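Local coordinates for protein mirolysin (Tannerella forsythia, PDB 6R7V) that is the zymogen of a zinc-dependent metallopeptidase of the pappalysin family of metzincins, held latent by a cysteine switch and probably cleaving peptide bonds once activated, at residues 4-10 with 163-169; 180-184 with 208-212; 215-219 with 265-269. The protein carries 1 engineered substitution. One frame throughout, in Å; residues are numbered along the deposited sequence. Where two conformers were deposited one is given.

Overall arrangement
The three contacts surround one zinc ion of a latent metzincin. Interaction 1 lays the N-terminal segment along strand 165-167 and supplies Cys6; interaction 2 packs the zinc-binding helix, with His211, on strand 182-185; interaction 3 joins the loop of His217 to the turn of Met267. Interactions 1 and 2 have centres about 8 Å apart and share the sheet, Tyr166 O lying 2.9 Å from Val183 N. The centres of interactions 1 and 3 are about 11 Å apart, bridged by Glu9 OE1 and Tyr269 OH at 2.7 Å. Between interactions 2 and 3, about 13 Å centre to centre, Met267 CE reaches His211 CE1 at 3.3 Å.

Interaction 1. Residues 4-10 with 163-169; sequences RTCGSEL and LLGYAQF. With ZN (zinc ion), chain D.
Ser8 turns OG away from its own carbonyl carbon (chi1 -61°), which carries the hydroxyl to Ala167, while Cys6 swings SG trans to its backbone N (chi1 177°), away from strand 165-167 and onto the zinc ion. The Ser8 hydroxyl donates to Ala167 O at 2.8 Å, in the carbonyl plane and on a lone pair. One residue back, Gly7 N gives a fairly straight bond to Gly165 O (3.1 Å), and Cys6 CA points its hydrogen at the same oxygen. Tyr166 CB lies 3.8 Å from Gly7 CA, a close approach that glycine permits. At one end Thr5 OG1 takes a weak bond from Leu164 N and also bonds to Asp162 O. At the other, Leu10 CD1 sits over a face of the Phe169 ring, 3.8 Å from its centroid, in a CH-pi contact, and Ser8 O meets the ring edge in plane. Cys6 SG binds zinc at 2.2 Å beside His207, His211 and His217, and accepts a bond from Ser8 N. This is the cysteine switch of the zymogen: the pro-segment is fixed along the strand, its sulfur, presumably a thiolate, fills a ligand position on the zinc, and the N-H of Ser8 probably helps stabilise its charge.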
# COMPACT_ATOMS: atom_id res chain seq x y z
N ARG A 4 -9.35 11.49 0.26
CA ARG A 4 -8.76 10.30 0.88
C ARG A 4 -7.88 10.70 2.08
O ARG A 4 -7.24 11.76 2.04
CB ARG A 4 -7.96 9.52 -0.19
CG ARG A 4 -7.02 8.43 0.30
CD ARG A 4 -6.29 7.69 -0.85
NE ARG A 4 -7.17 7.28 -1.95
CZ ARG A 4 -8.02 6.25 -1.90
NH1 ARG A 4 -8.14 5.53 -0.78
NH2 ARG A 4 -8.76 5.94 -2.95
N THR A 5 -7.91 9.90 3.16
CA THR A 5 -7.07 10.12 4.35
C THR A 5 -6.09 8.96 4.44
O THR A 5 -6.45 7.82 4.13
CB THR A 5 -7.89 10.26 5.61
OG1 THR A 5 -8.70 9.10 5.72
CG2 THR A 5 -8.74 11.52 5.63
N CYS A 6 -4.86 9.25 4.83
CA CYS A 6 -3.81 8.25 4.88
C CYS A 6 -2.82 8.60 5.95
O CYS A 6 -2.46 9.78 6.08
CB CYS A 6 -3.14 8.15 3.51
SG CYS A 6 -1.74 7.01 3.44
N GLY A 7 -2.37 7.62 6.71
CA GLY A 7 -1.41 7.89 7.77
C GLY A 7 0.03 7.71 7.34
O GLY A 7 0.92 7.66 8.20
N SER A 8 0.31 7.63 6.01
CA SER A 8 1.67 7.42 5.53
C SER A 8 2.21 8.56 4.69
O SER A 8 2.84 8.33 3.66
CB SER A 8 1.76 6.12 4.76
OG SER A 8 1.43 5.03 5.60
N GLU A 9 2.07 9.78 5.17
CA GLU A 9 2.66 10.93 4.51
C GLU A 9 4.12 11.04 4.93
O GLU A 9 4.45 10.75 6.09
CB GLU A 9 1.89 12.21 4.87
CG GLU A 9 0.47 12.25 4.32
CD GLU A 9 -0.44 13.41 4.70
OE1 GLU A 9 -1.59 13.44 4.20
OE2 GLU A 9 -0.01 14.28 5.49
N LEU A 10 4.99 11.52 4.03
CA LEU A 10 6.39 11.76 4.31
C LEU A 10 6.76 13.18 3.92
O LEU A 10 7.34 13.41 2.85
CB LEU A 10 7.33 10.75 3.62
CG LEU A 10 7.25 9.29 4.10
CD1 LEU A 10 8.15 8.40 3.23
CD2 LEU A 10 7.68 9.14 5.58
N LEU A 163 -9.56 8.47 9.21
CA LEU A 163 -8.50 7.66 8.62
C LEU A 163 -8.97 6.43 7.80
O LEU A 163 -9.69 5.58 8.32
CB LEU A 163 -7.55 7.22 9.74
CG LEU A 163 -6.24 6.55 9.35
CD1 LEU A 163 -5.37 7.49 8.53
CD2 LEU A 163 -5.47 6.14 10.59
N LEU A 164 -8.51 6.32 6.55
CA LEU A 164 -8.87 5.17 5.70
C LEU A 164 -7.88 4.02 5.82
O LEU A 164 -8.27 2.86 5.62
CB LEU A 164 -8.96 5.57 4.21
CG LEU A 164 -9.98 6.64 3.80
CD1 LEU A 164 -9.99 6.80 2.31
CD2 LEU A 164 -11.37 6.33 4.28
N GLY A 165 -6.61 4.34 6.06
CA GLY A 165 -5.60 3.29 6.13
C GLY A 165 -4.23 3.87 6.35
O GLY A 165 -4.04 5.10 6.25
N TYR A 166 -3.27 3.00 6.66
CA TYR A 166 -1.88 3.41 6.79
C TYR A 166 -0.96 2.21 6.59
O TYR A 166 -1.37 1.06 6.78
CB TYR A 166 -1.59 4.12 8.12
CG TYR A 166 -1.64 3.26 9.36
CD1 TYR A 166 -0.48 2.73 9.91
CD2 TYR A 166 -2.84 3.09 10.05
CE1 TYR A 166 -0.52 1.99 11.09
CE2 TYR A 166 -2.88 2.37 11.24
CZ TYR A 166 -1.71 1.84 11.77
OH TYR A 166 -1.75 1.11 12.94
N ALA A 167 0.27 2.47 6.19
CA ALA A 167 1.26 1.43 5.94
C ALA A 167 2.53 1.75 6.65
O ALA A 167 2.82 2.92 6.91
CB ALA A 167 1.53 1.36 4.44
N GLN A 168 3.36 0.74 6.85
CA GLN A 168 4.70 0.95 7.36
C GLN A 168 5.66 0.85 6.16
O GLN A 168 5.58 -0.09 5.38
CB GLN A 168 5.05 -0.06 8.48
CG GLN A 168 6.38 0.32 9.12
CD GLN A 168 6.68 -0.54 10.32
OE1 GLN A 168 6.10 -0.36 11.37
NE2 GLN A 168 7.61 -1.46 10.17
N PHE A 169 6.59 1.81 6.02
CA PHE A 169 7.51 1.82 4.90
C PHE A 169 8.68 0.86 5.08
O PHE A 169 9.09 0.62 6.22
CB PHE A 169 8.08 3.24 4.73
CG PHE A 169 7.11 4.25 4.18
CD1 PHE A 169 6.48 5.16 5.02
CD2 PHE A 169 6.84 4.30 2.82
CE1 PHE A 169 5.53 6.05 4.51
CE2 PHE A 169 5.93 5.24 2.31
CZ PHE A 169 5.30 6.12 3.15
ZN ZN D . -0.95 7.25 1.38

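Interaction 2. Residues 180-184 with 208-212; sequences DGVVI and AVGHW. Engineered in segment 208-212: Ala208 (natural residue Glu). With ZN (zinc ion), chain D.
The zinc-binding helix of the metzincin fold packs here on a strand of the central sheet, with Val182 and Trp212 carrying most of the contact. Val182 CG1 lies against the helix, 3.6 Å from Ala208 O and 3.7 Å from Trp212 CB. Ala208 is an engineered residue in place of the natural glutamate; its CB meets Ile184 CD1 at 3.8 Å and Val182 CB at 4.0 Å. Trp212, with CG trans to its backbone N (chi1 -179°), extends its indole past Gly181 to Asp180. There NE1 donates to Asp180 OD2 at 3.0 Å, reaching the oxygen from above the carboxylate plane, while the carboxylate and the ring are only 24° from coplanar. Asp180 OD2 also forms a salt bridge with Arg297, which makes a cation-pi contact with Trp212, so the Arg297 guanidinium meets both the carboxylate and the indole. His211 looks elsewhere, binding the zinc ion through NE2 at 2.0 Å. Strand 182-184 and helix 208-212 run nearly antiparallel, their axes 8.9 Å apart; strand 182-185 lies between strands 152-157 and 165-167, and Ile154 and Ala167 of these neighbours touch Val182.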
# COMPACT_ATOMS: atom_id res chain seq x y z
N ASP A 180 5.47 -4.23 10.68
CA ASP A 180 5.48 -4.11 9.24
C ASP A 180 4.18 -4.67 8.64
O ASP A 180 3.65 -5.69 9.11
CB ASP A 180 6.70 -4.82 8.62
CG ASP A 180 6.76 -4.64 7.11
OD1 ASP A 180 6.73 -3.48 6.65
OD2 ASP A 180 6.77 -5.65 6.41
N GLY A 181 3.61 -3.94 7.68
CA GLY A 181 2.36 -4.34 7.06
C GLY A 181 1.47 -3.15 6.83
O GLY A 181 1.95 -1.99 6.81
N VAL A 182 0.17 -3.44 6.62
CA VAL A 182 -0.78 -2.37 6.30
C VAL A 182 -2.06 -2.55 7.08
O VAL A 182 -2.43 -3.67 7.48
CB VAL A 182 -1.07 -2.19 4.78
CG1 VAL A 182 0.22 -2.01 3.97
CG2 VAL A 182 -1.91 -3.33 4.22
N VAL A 183 -2.71 -1.41 7.39
CA VAL A 183 -3.95 -1.39 8.18
C VAL A 183 -4.99 -0.67 7.34
O VAL A 183 -4.72 0.45 6.85
CB VAL A 183 -3.74 -0.68 9.54
CG1 VAL A 183 -5.02 -0.74 10.38
CG2 VAL A 183 -2.58 -1.29 10.34
N ILE A 184 -6.19 -1.28 7.19
CA ILE A 184 -7.24 -0.69 6.39
C ILE A 184 -8.52 -0.55 7.20
O ILE A 184 -8.91 -1.49 7.90
CB ILE A 184 -7.50 -1.52 5.10
CG1 ILE A 184 -6.22 -1.87 4.28
CG2 ILE A 184 -8.54 -0.78 4.16
CD1 ILE A 184 -5.50 -0.57 3.68
N ALA A 208 -2.19 1.63 -0.02
CA ALA A 208 -1.39 1.30 1.17
C ALA A 208 -0.31 0.30 0.84
O ALA A 208 0.81 0.42 1.34
CB ALA A 208 -2.28 0.73 2.26
N VAL A 209 -0.64 -0.72 0.03
CA VAL A 209 0.36 -1.73 -0.35
C VAL A 209 1.46 -1.03 -1.19
O VAL A 209 2.64 -1.38 -1.05
CB VAL A 209 -0.30 -2.96 -1.07
CG1 VAL A 209 0.74 -3.90 -1.66
CG2 VAL A 209 -1.21 -3.71 -0.10
N GLY A 210 1.09 -0.02 -2.00
CA GLY A 210 2.10 0.77 -2.70
C GLY A 210 3.09 1.36 -1.71
O GLY A 210 4.29 1.27 -1.93
N HIS A 211 2.62 1.96 -0.58
CA HIS A 211 3.58 2.45 0.45
C HIS A 211 4.42 1.32 1.07
O HIS A 211 5.62 1.51 1.31
CB HIS A 211 2.85 3.15 1.59
CG HIS A 211 2.13 4.43 1.24
ND1 HIS A 211 2.78 5.51 0.66
CD2 HIS A 211 0.87 4.80 1.54
CE1 HIS A 211 1.89 6.49 0.62
NE2 HIS A 211 0.74 6.12 1.16
N TRP A 212 3.80 0.18 1.36
CA TRP A 212 4.55 -0.96 1.91
C TRP A 212 5.65 -1.43 0.92
O TRP A 212 6.66 -2.03 1.35
CB TRP A 212 3.52 -2.06 2.21
CG TRP A 212 4.09 -3.31 2.81
CD1 TRP A 212 4.49 -3.50 4.10
CD2 TRP A 212 4.25 -4.55 2.13
NE1 TRP A 212 4.93 -4.79 4.26
CE2 TRP A 212 4.84 -5.45 3.05
CE3 TRP A 212 4.00 -4.97 0.83
CZ2 TRP A 212 5.13 -6.78 2.71
CZ3 TRP A 212 4.29 -6.28 0.49
CH2 TRP A 212 4.89 -7.16 1.41
ZN ZN D . -0.95 7.25 1.38

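Interaction 3. Residues 215-219 with 265-269; sequences LRHIW and NYMDY. With ZN (zinc ion), chain D; CA (calcium ion), chain B.
Tyr269 presents one ring face to Trp219, whose CH2 stands 3.3 Å above the plane and over its centre, and turns its own edge toward a face of the His217 imidazole. Both pairs are edge-to-face: the planes of Trp219 and Tyr269 stand at 66°, those of Tyr269 and His217 at 71°. The indole in turn has His217 CB over one of its faces, and the three rings form an aromatic cluster that includes a zinc ligand. His217 is the third histidine of the metzincin zinc site, and Met267 belongs to the tight turn beneath the metal, consistent with the Met-turn of this clan. A type I turn runs from Asn265 to Asp268, and Asn265 OD1 accepts from Met267 N to make an Asx turn. The Met267 chain, folded at chi2 and chi3, crosses Leu215 at about a right angle, with CG 3.9 Å from Leu215 CD1, and its side chain also touches His207 and His211. Ile218 lays CD1 against Asn265 CB and CG2 against the Asp268 carboxylate. The Tyr269 hydroxyl comes within 3.1 Å of His217 CE1 and bonds to Glu9. His217 NE2 binds the zinc ion at 2.0 Å and ND1 bonds to Asp221, which together hold the imidazole's rotation. The backbone of Trp219 serves a second metal, O binding a calcium ion at 2.3 Å with Asp222, Ser225, Gln238 and Gly239. Between the backbones, Ile218 N donates to Met267 O at 3.1 Å, from 49° above the carbonyl plane.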
# COMPACT_ATOMS: atom_id res chain seq x y z
N LEU A 215 6.51 3.15 -2.21
CA LEU A 215 6.03 4.32 -2.94
C LEU A 215 5.56 5.41 -2.02
O LEU A 215 5.00 5.13 -0.94
CB LEU A 215 4.87 3.96 -3.88
CG LEU A 215 5.16 2.89 -4.93
CD1 LEU A 215 3.97 2.74 -5.85
CD2 LEU A 215 6.44 3.20 -5.73
N ARG A 216 5.70 6.65 -2.49
CA ARG A 216 5.25 7.84 -1.78
C ARG A 216 4.09 8.48 -2.48
O ARG A 216 3.89 8.32 -3.70
CB ARG A 216 6.39 8.86 -1.74
CG ARG A 216 7.58 8.38 -0.96
CD ARG A 216 8.52 9.53 -0.76
NE ARG A 216 9.80 9.08 -0.25
CZ ARG A 216 10.76 9.90 0.15
NH1 ARG A 216 10.56 11.22 0.14
NH2 ARG A 216 11.93 9.43 0.55
N HIS A 217 3.38 9.34 -1.76
CA HIS A 217 2.35 10.16 -2.38
C HIS A 217 2.90 10.91 -3.56
O HIS A 217 3.99 11.50 -3.49
CB HIS A 217 1.79 11.14 -1.37
CG HIS A 217 0.99 10.44 -0.33
ND1 HIS A 217 0.92 10.93 0.95
CD2 HIS A 217 0.26 9.31 -0.41
CE1 HIS A 217 0.14 10.09 1.62
NE2 HIS A 217 -0.26 9.08 0.86
N ILE A 218 2.13 10.90 -4.66
CA ILE A 218 2.62 11.40 -5.94
C ILE A 218 2.96 12.91 -5.90
O ILE A 218 3.84 13.38 -6.64
CB ILE A 218 1.59 11.08 -7.04
CG1 ILE A 218 2.14 11.38 -8.43
CG2 ILE A 218 0.24 11.80 -6.79
CD1 ILE A 218 1.33 10.71 -9.55
N TRP A 219 2.28 13.67 -5.05
CA TRP A 219 2.53 15.12 -4.97
C TRP A 219 3.69 15.50 -4.03
O TRP A 219 4.01 16.69 -3.91
CB TRP A 219 1.26 15.87 -4.56
CG TRP A 219 0.86 15.66 -3.15
CD1 TRP A 219 1.18 16.45 -2.08
CD2 TRP A 219 0.11 14.56 -2.63
NE1 TRP A 219 0.68 15.88 -0.92
CE2 TRP A 219 0.00 14.74 -1.24
CE3 TRP A 219 -0.55 13.47 -3.23
CZ2 TRP A 219 -0.69 13.84 -0.42
CZ3 TRP A 219 -1.23 12.57 -2.41
CH2 TRP A 219 -1.32 12.78 -1.02
N ASN A 265 -3.39 8.15 -10.69
CA ASN A 265 -2.37 7.28 -10.09
C ASN A 265 -2.88 6.78 -8.76
O ASN A 265 -3.47 7.56 -8.00
CB ASN A 265 -1.07 8.05 -9.92
CG ASN A 265 0.09 7.13 -9.61
OD1 ASN A 265 0.33 6.78 -8.46
ND2 ASN A 265 0.79 6.67 -10.66
N TYR A 266 -2.61 5.50 -8.42
CA TYR A 266 -3.06 5.00 -7.12
C TYR A 266 -2.46 5.73 -5.93
O TYR A 266 -3.04 5.66 -4.83
CB TYR A 266 -2.71 3.51 -6.98
CG TYR A 266 -3.33 2.63 -8.05
CD1 TYR A 266 -4.71 2.60 -8.24
CD2 TYR A 266 -2.55 1.84 -8.88
CE1 TYR A 266 -5.28 1.84 -9.26
CE2 TYR A 266 -3.12 1.05 -9.88
CZ TYR A 266 -4.48 1.07 -10.07
OH TYR A 266 -5.04 0.31 -11.06
N MET A 267 -1.33 6.43 -6.11
CA MET A 267 -0.68 7.11 -5.00
C MET A 267 -1.14 8.56 -4.84
O MET A 267 -0.52 9.32 -4.11
CB MET A 267 0.85 7.04 -5.16
CG MET A 267 1.37 5.59 -5.19
SD MET A 267 0.67 4.44 -3.94
CE MET A 267 1.24 5.24 -2.41
N ASP A 268 -2.28 8.91 -5.46
CA ASP A 268 -2.91 10.21 -5.20
C ASP A 268 -4.02 9.96 -4.15
O ASP A 268 -4.06 8.89 -3.53
CB ASP A 268 -3.44 10.86 -6.51
CG ASP A 268 -3.48 12.39 -6.46
OD1 ASP A 268 -3.62 12.95 -5.35
OD2 ASP A 268 -3.34 13.03 -7.51
N TYR A 269 -4.88 10.97 -3.90
CA TYR A 269 -5.96 10.90 -2.90
C TYR A 269 -7.34 10.89 -3.55
O TYR A 269 -8.34 11.16 -2.88
CB TYR A 269 -5.88 12.06 -1.90
CG TYR A 269 -4.95 11.89 -0.72
CD1 TYR A 269 -4.27 10.69 -0.50
CD2 TYR A 269 -4.79 12.91 0.21
CE1 TYR A 269 -3.48 10.51 0.63
CE2 TYR A 269 -3.98 12.75 1.33
CZ TYR A 269 -3.34 11.54 1.55
OH TYR A 269 -2.51 11.40 2.64
ZN ZN D . -0.95 7.25 1.38
CA CA B . 4.21 18.91 -4.44
O HOH W 1 6.11 18.32 -5.75